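Local coordinates for uncharacterized protein (Escherichia coli O157:H7, PDB 5KOL) that belongs to the CinA (competence-damaged protein) family but probably lacks nicotinamide-nucleotide amidohydrolase activity, its cellular role being unknown, at residues Leu36-Ser41 with Val110-Thr115; Ser88-Lys93 with Thr115-Pro120; Val132-His137 with Arg162-Gln167. All coordinates share one frame; numbering follows the deposited sequence.

Contact 1 (Leu36-Ser41 with Val110-Thr115)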
# COMPACT_ATOMS: atom_id res chain seq x y z
N LEU A 36 -12.95 6.50 -2.41
CA LEU A 36 -12.61 5.11 -2.13
C LEU A 36 -11.37 5.02 -1.27
O LEU A 36 -10.46 5.85 -1.36
CB LEU A 36 -12.38 4.35 -3.45
CG LEU A 36 -11.89 2.90 -3.44
CD1 LEU A 36 -13.06 1.96 -3.03
CD2 LEU A 36 -11.32 2.53 -4.83
N THR A 37 -11.33 4.01 -0.40
CA THR A 37 -10.14 3.65 0.35
C THR A 37 -10.03 2.12 0.34
O THR A 37 -11.01 1.42 0.10
CB THR A 37 -10.18 4.19 1.79
OG1 THR A 37 -8.95 3.90 2.47
CG2 THR A 37 -11.37 3.58 2.55
N THR A 38 -8.82 1.62 0.58
CA THR A 38 -8.54 0.19 0.49
C THR A 38 -7.71 -0.27 1.68
O THR A 38 -6.94 0.51 2.25
CB THR A 38 -7.79 -0.17 -0.80
OG1 THR A 38 -6.53 0.53 -0.83
CG2 THR A 38 -8.62 0.23 -2.01
N ALA A 39 -7.88 -1.54 2.04
CA ALA A 39 -7.13 -2.19 3.10
C ALA A 39 -6.75 -3.57 2.60
O ALA A 39 -7.62 -4.32 2.15
CB ALA A 39 -7.96 -2.29 4.40
N GLU A 40 -5.47 -3.94 2.66
CA GLU A 40 -5.11 -5.25 2.15
C GLU A 40 -4.02 -5.88 2.99
O GLU A 40 -3.27 -5.19 3.69
CB GLU A 40 -4.68 -5.19 0.67
CG GLU A 40 -3.67 -4.13 0.39
CD GLU A 40 -3.45 -3.89 -1.10
OE1 GLU A 40 -3.27 -4.88 -1.84
OE2 GLU A 40 -3.41 -2.72 -1.50
N SER A 41 -3.97 -7.20 2.95
CA SER A 41 -2.92 -7.93 3.64
C SER A 41 -2.06 -8.74 2.66
O SER A 41 -0.96 -8.30 2.27
CB SER A 41 -3.56 -8.84 4.68
OG SER A 41 -2.60 -9.32 5.59
N VAL A 110 -16.40 4.70 0.37
CA VAL A 110 -16.42 3.33 -0.11
C VAL A 110 -15.09 2.67 0.24
O VAL A 110 -14.05 3.33 0.20
CB VAL A 110 -16.67 3.28 -1.64
CG1 VAL A 110 -16.66 1.84 -2.16
CG2 VAL A 110 -17.96 3.99 -1.99
N SER A 111 -15.11 1.39 0.58
CA SER A 111 -13.85 0.71 0.84
C SER A 111 -13.88 -0.73 0.36
O SER A 111 -14.94 -1.34 0.16
CB SER A 111 -13.46 0.75 2.33
OG SER A 111 -14.21 -0.18 3.10
N ILE A 112 -12.67 -1.27 0.17
CA ILE A 112 -12.42 -2.65 -0.22
C ILE A 112 -11.42 -3.24 0.76
O ILE A 112 -10.38 -2.62 1.02
CB ILE A 112 -11.81 -2.76 -1.64
CG1 ILE A 112 -12.67 -2.05 -2.68
CG2 ILE A 112 -11.49 -4.23 -1.98
CD1 ILE A 112 -11.89 -1.77 -3.98
N ALA A 113 -11.68 -4.44 1.26
CA ALA A 113 -10.73 -5.14 2.12
C ALA A 113 -10.39 -6.52 1.55
O ALA A 113 -11.26 -7.21 1.00
CB ALA A 113 -11.30 -5.26 3.55
N ILE A 114 -9.13 -6.92 1.65
CA ILE A 114 -8.67 -8.22 1.17
C ILE A 114 -7.79 -8.87 2.23
O ILE A 114 -6.79 -8.28 2.66
CB ILE A 114 -7.87 -8.15 -0.15
CG1 ILE A 114 -8.62 -7.40 -1.24
CG2 ILE A 114 -7.51 -9.58 -0.64
CD1 ILE A 114 -7.84 -7.33 -2.59
N THR A 115 -8.14 -10.08 2.64
CA THR A 115 -7.28 -10.85 3.53
C THR A 115 -7.39 -12.32 3.14
O THR A 115 -8.51 -12.83 3.02
CB THR A 115 -7.64 -10.64 5.02
OG1 THR A 115 -6.81 -11.46 5.85
CG2 THR A 115 -9.14 -10.92 5.29
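Thr37 and Val110 open a parallel strand pairing at the centre of the mixed sheet of this CinA-family alpha/beta fold, where 36-40 runs beside 110-115 with the backbone axes 4.6 Å apart. The amides of Thr37, Ala39 and Ser41 reach across to the carbonyls of Val110, Ile112 and Ile114, while Ile112 N and Ile114 N return bonds to Thr37 O and Ala39 O. The bond from Ala39 N to Ile112 O, 2.9 Å, meets its carbonyl almost end-on. The same oxygens also receive CA-H contacts, the shortest from Ser111 CA to Thr37 O at 3.0 Å.

On one face Leu36, Thr38 and Ile112 pack against Leu47 and Leu51 of helix 46-52, and Ile114 against strand 131-138. Glu40, buried there too, accepts Leu47 N at OE1 and Ala48 N at OE2. On the other face Thr37, Ser111 and Ala113 meet helix 92-106. The chi1 of Thr37 (-176°) that sends OG1 to Ala63 O also places CG2 3.5 Å from Ser111 CB. Ser111 OG in turn is bound to Ala99 O, so the hydroxyls are satisfied within the core. On the leucine face, CD1 of Leu36 rests 3.7 Å from CG1 of Val110 and 4.0 Å from CD1 of Ile112.

Contact 2 (Ser88-Lys93 with Thr115-Pro120)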
# COMPACT_ATOMS: atom_id res chain seq x y z
N SER A 88 -9.16 -15.97 13.32
CA SER A 88 -7.96 -15.78 12.51
C SER A 88 -8.07 -14.53 11.64
O SER A 88 -9.17 -13.98 11.47
CB SER A 88 -7.67 -16.99 11.62
OG SER A 88 -8.30 -16.85 10.35
N ALA A 89 -6.93 -14.05 11.11
CA ALA A 89 -6.92 -12.88 10.24
C ALA A 89 -7.57 -13.12 8.89
O ALA A 89 -7.99 -12.16 8.23
CB ALA A 89 -5.47 -12.40 10.01
N VAL A 90 -7.62 -14.37 8.44
CA VAL A 90 -8.28 -14.72 7.18
C VAL A 90 -9.68 -15.18 7.59
O VAL A 90 -9.90 -16.35 7.88
CB VAL A 90 -7.52 -15.80 6.41
CG1 VAL A 90 -8.33 -16.27 5.19
CG2 VAL A 90 -6.13 -15.28 5.99
N SER A 91 -10.62 -14.24 7.65
CA SER A 91 -11.95 -14.57 8.14
C SER A 91 -12.92 -13.51 7.67
O SER A 91 -12.54 -12.36 7.43
CB SER A 91 -12.00 -14.64 9.66
OG SER A 91 -11.85 -13.33 10.19
N GLU A 92 -14.20 -13.90 7.59
CA GLU A 92 -15.25 -12.96 7.23
C GLU A 92 -15.28 -11.77 8.19
O GLU A 92 -15.43 -10.62 7.77
CB GLU A 92 -16.60 -13.68 7.20
CG GLU A 92 -17.77 -12.75 6.97
CD GLU A 92 -19.10 -13.49 6.88
OE1 GLU A 92 -20.11 -12.83 6.58
OE2 GLU A 92 -19.11 -14.72 7.12
N LYS A 93 -15.13 -12.03 9.49
CA LYS A 93 -15.23 -10.95 10.47
C LYS A 93 -14.09 -9.96 10.32
O LYS A 93 -14.31 -8.74 10.32
CB LYS A 93 -15.27 -11.54 11.88
CG LYS A 93 -15.26 -10.52 13.01
CD LYS A 93 -16.50 -9.64 13.04
CE LYS A 93 -16.60 -8.88 14.36
NZ LYS A 93 -17.75 -7.93 14.43
N THR A 115 -8.14 -10.08 2.64
CA THR A 115 -7.28 -10.85 3.53
C THR A 115 -7.39 -12.32 3.14
O THR A 115 -8.51 -12.83 3.02
CB THR A 115 -7.64 -10.64 5.02
OG1 THR A 115 -6.81 -11.46 5.85
CG2 THR A 115 -9.14 -10.92 5.29
N GLY A 116 -6.26 -12.98 2.91
CA GLY A 116 -6.29 -14.36 2.44
C GLY A 116 -4.96 -15.08 2.58
O GLY A 116 -3.99 -14.55 3.12
N TYR A 117 -4.95 -16.33 2.07
CA TYR A 117 -3.76 -17.17 1.97
C TYR A 117 -3.36 -17.29 0.50
O TYR A 117 -3.95 -18.06 -0.26
CB TYR A 117 -4.02 -18.55 2.56
CG TYR A 117 -4.31 -18.53 4.05
CD1 TYR A 117 -3.29 -18.28 4.97
CD2 TYR A 117 -5.59 -18.77 4.53
CE1 TYR A 117 -3.55 -18.27 6.34
CE2 TYR A 117 -5.86 -18.77 5.90
CZ TYR A 117 -4.84 -18.51 6.79
OH TYR A 117 -5.12 -18.50 8.14
N GLY A 118 -2.33 -16.54 0.10
CA GLY A 118 -1.84 -16.64 -1.26
C GLY A 118 -1.31 -18.03 -1.59
O GLY A 118 -1.43 -18.49 -2.72
N GLY A 119 -0.74 -18.71 -0.59
CA GLY A 119 -0.16 -20.03 -0.78
C GLY A 119 1.37 -19.99 -0.81
O GLY A 119 1.94 -18.90 -0.95
N PRO A 120 2.04 -21.15 -0.74
CA PRO A 120 1.58 -22.54 -0.75
C PRO A 120 0.94 -23.03 0.54
O PRO A 120 0.25 -24.06 0.51
CB PRO A 120 2.86 -23.35 -0.99
CG PRO A 120 3.98 -22.44 -0.66
CD PRO A 120 3.50 -21.04 -0.85
O HOH W 1 -7.38 -19.03 9.00
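Val90 and Gly116 bring their backbones to 5.2 Å between CA atoms where the turn from helix 81-87 into helix 92-106 crosses the end of strand 110-116. CG2 of Val90 packs 3.6 Å from C of Gly116. Both methyls of Val90 bear on Tyr117: CG2 sits over one ring face, 3.6 Å from the centroid and 18° off the normal, a CH-pi contact, while CG1 approaches CE2 and CD2. CB is nearer still, at 3.4 Å from CE2 of Tyr117. A compact, beta-branched residue thus packs over one face of the ring, toward its CE2 side.

On the strand, Thr115 OG1 donates to Ala89 O over 2.7 Å, arriving from above the carbonyl plane, 52° out of it, and therefore not along a lone pair. With OG1 anti to the backbone N (chi1 177°), the hydroxyl points at the turn. Ser88, with positive phi after its helix, is tied in through a water that donates to its OG and lies 2.5 Å from Tyr117 OH, in the plane of the ring. Ser91, the N-cap of helix 92-106, bonds through OG to Ser88 O and caps Val94 N.

The contact therefore combines an apolar patch with one direct and one water-mediated polar link: threonine satisfies a turn carbonyl, and the tyrosine hydroxyl and Ser88 OG share one water, which meets the polar end of the otherwise apolar ring packing.

Contact 3 (Val132-His137 with Arg162-Gln167)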
# COMPACT_ATOMS: atom_id res chain seq x y z
N VAL A 132 -9.48 -16.63 0.04
CA VAL A 132 -9.37 -15.19 0.26
C VAL A 132 -10.74 -14.65 0.66
O VAL A 132 -11.73 -14.86 -0.05
CB VAL A 132 -8.83 -14.45 -0.97
CG1 VAL A 132 -8.62 -12.97 -0.63
CG2 VAL A 132 -7.52 -15.06 -1.44
N TRP A 133 -10.79 -13.94 1.79
CA TRP A 133 -11.99 -13.24 2.22
C TRP A 133 -11.96 -11.78 1.77
O TRP A 133 -10.93 -11.13 1.82
CB TRP A 133 -12.13 -13.30 3.73
CG TRP A 133 -12.85 -14.52 4.19
CD1 TRP A 133 -12.29 -15.66 4.69
CD2 TRP A 133 -14.27 -14.73 4.19
NE1 TRP A 133 -13.28 -16.57 5.01
CE2 TRP A 133 -14.50 -16.02 4.71
CE3 TRP A 133 -15.37 -13.96 3.79
CZ2 TRP A 133 -15.80 -16.56 4.85
CZ3 TRP A 133 -16.66 -14.49 3.93
CH2 TRP A 133 -16.86 -15.78 4.45
N PHE A 134 -13.11 -11.27 1.35
CA PHE A 134 -13.22 -9.91 0.86
C PHE A 134 -14.31 -9.19 1.62
O PHE A 134 -15.29 -9.81 2.04
CB PHE A 134 -13.55 -9.87 -0.63
CG PHE A 134 -12.55 -10.57 -1.51
CD1 PHE A 134 -12.61 -11.94 -1.70
CD2 PHE A 134 -11.60 -9.84 -2.20
CE1 PHE A 134 -11.69 -12.59 -2.54
CE2 PHE A 134 -10.67 -10.48 -3.05
CZ PHE A 134 -10.73 -11.85 -3.22
N ALA A 135 -14.19 -7.87 1.76
CA ALA A 135 -15.29 -7.07 2.28
C ALA A 135 -15.35 -5.74 1.55
O ALA A 135 -14.32 -5.20 1.12
CB ALA A 135 -15.17 -6.85 3.82
N TRP A 136 -16.58 -5.22 1.40
CA TRP A 136 -16.81 -3.91 0.80
C TRP A 136 -17.79 -3.11 1.65
O TRP A 136 -18.81 -3.65 2.08
CB TRP A 136 -17.40 -4.01 -0.62
CG TRP A 136 -16.59 -4.88 -1.55
CD1 TRP A 136 -15.68 -4.47 -2.47
CD2 TRP A 136 -16.64 -6.31 -1.65
NE1 TRP A 136 -15.14 -5.55 -3.14
CE2 TRP A 136 -15.72 -6.70 -2.65
CE3 TRP A 136 -17.39 -7.30 -1.00
CZ2 TRP A 136 -15.52 -8.03 -3.00
CZ3 TRP A 136 -17.18 -8.63 -1.35
CH2 TRP A 136 -16.26 -8.98 -2.34
N HIS A 137 -17.50 -1.83 1.86
CA HIS A 137 -18.39 -0.90 2.52
C HIS A 137 -18.94 0.05 1.46
O HIS A 137 -18.17 0.71 0.76
CB HIS A 137 -17.67 -0.11 3.61
CG HIS A 137 -18.54 0.90 4.31
ND1 HIS A 137 -19.09 0.68 5.55
CD2 HIS A 137 -18.95 2.14 3.93
CE1 HIS A 137 -19.80 1.73 5.91
NE2 HIS A 137 -19.74 2.63 4.95
N ARG A 162 -8.10 -8.48 -9.03
CA ARG A 162 -9.14 -8.31 -10.06
C ARG A 162 -10.53 -8.57 -9.50
O ARG A 162 -11.49 -7.85 -9.82
CB ARG A 162 -8.89 -9.24 -11.26
CG ARG A 162 -7.75 -8.78 -12.16
CD ARG A 162 -7.35 -9.88 -13.18
NE ARG A 162 -8.39 -10.19 -14.15
CZ ARG A 162 -8.56 -11.39 -14.69
NH1 ARG A 162 -7.77 -12.41 -14.32
NH2 ARG A 162 -9.53 -11.60 -15.57
N PHE A 163 -10.68 -9.61 -8.68
CA PHE A 163 -11.99 -9.93 -8.12
C PHE A 163 -12.49 -8.82 -7.19
O PHE A 163 -13.67 -8.45 -7.23
CB PHE A 163 -11.91 -11.25 -7.35
CG PHE A 163 -13.20 -11.62 -6.68
CD1 PHE A 163 -14.20 -12.24 -7.40
CD2 PHE A 163 -13.42 -11.34 -5.34
CE1 PHE A 163 -15.40 -12.57 -6.83
CE2 PHE A 163 -14.62 -11.67 -4.74
CZ PHE A 163 -15.62 -12.28 -5.48
N ALA A 164 -11.61 -8.30 -6.33
CA ALA A 164 -11.99 -7.22 -5.42
C ALA A 164 -12.59 -6.03 -6.16
O ALA A 164 -13.60 -5.45 -5.72
CB ALA A 164 -10.76 -6.78 -4.61
N LEU A 165 -12.00 -5.68 -7.30
CA LEU A 165 -12.47 -4.58 -8.14
C LEU A 165 -13.77 -4.95 -8.85
O LEU A 165 -14.74 -4.17 -8.84
CB LEU A 165 -11.37 -4.23 -9.16
CG LEU A 165 -10.05 -3.71 -8.57
CD1 LEU A 165 -9.02 -3.52 -9.66
CD2 LEU A 165 -10.25 -2.38 -7.84
N ALA A 166 -13.79 -6.11 -9.52
CA ALA A 166 -14.96 -6.50 -10.30
C ALA A 166 -16.19 -6.65 -9.42
O ALA A 166 -17.31 -6.32 -9.83
CB ALA A 166 -14.67 -7.80 -11.06
N GLN A 167 -16.02 -7.19 -8.20
CA GLN A 167 -17.18 -7.35 -7.34
C GLN A 167 -17.68 -6.01 -6.81
O GLN A 167 -18.87 -5.87 -6.54
CB GLN A 167 -16.88 -8.31 -6.17
CG GLN A 167 -18.13 -8.64 -5.32
CD GLN A 167 -19.10 -9.59 -6.02
OE1 GLN A 167 -18.69 -10.56 -6.69
NE2 GLN A 167 -20.40 -9.32 -5.89
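Phe134 offers a ring face to Phe163, whose CD2 stands 3.4 Å above the plane, over the ring centre. This is an edge-to-face pair, the ring planes 58° apart and the centroids separated by 4.7 Å, so the hydrogen-bearing rim of one phenyl meets the pi cloud of the other. Trp136 is bordered more elaborately. Gln167 CG covers one face toward the rim of the six-membered ring, a CH-pi contact 3.9 Å from its centroid; the opposite face looks toward the backbone carbon of Phe134. At the edge, in the indole plane, lie Phe163 CE2 and the carbonyl of Ala164.

That carbonyl receives the one polar bond between strand and helix: Trp136 NE1 donates to Ala164 O over 3.0 Å, with a 160° angle at hydrogen. The donor uses an oxygen lone pair within the carbonyl plane, and the acceptor lies near the plane of the indole. A chi1 of -54° places CG of Trp136 beside the backbone N and carries the indole toward the helix. Ala164 suits its site because its small CB, 4.0 Å from CD2 of Phe134, lets the helix lie close to the sheet; it also touches Ile112 and Ile114.

Gln167 lends the indole only its aliphatic part. Bent at chi2, it leads its amide away to Lys8 O and Val10 N, linking helix 153-171 to the N-terminal segment.

Strand 131-138 and the helix are thus joined by an aromatic cluster in which the sole polar group of the indole is satisfied inside the apolar core, a bond that should fix the ring's orientation.

In the fold
The three contacts are built around one mixed sheet. Contact 1 pairs two inner strands, 36-40 and 110-116; contact 2 lies where the second of these ends, sharing Thr115, about 14 Å away between centres. Contact 3, about 8 Å from contact 1, uses the next strand, 131-138, antiparallel to 110-116, and adds helix 153-171 over the sheet. Along the chain contacts 1 and 2 interlock, since 88-93 falls between the two strands of contact 1, whereas contact 3 follows both. Backbone bonds probably join Ala113 N to Ala135 O and Thr115 O to Trp133 N, so strand 110-116 connects all three, giving early and late parts of the CinA-family chain a common core.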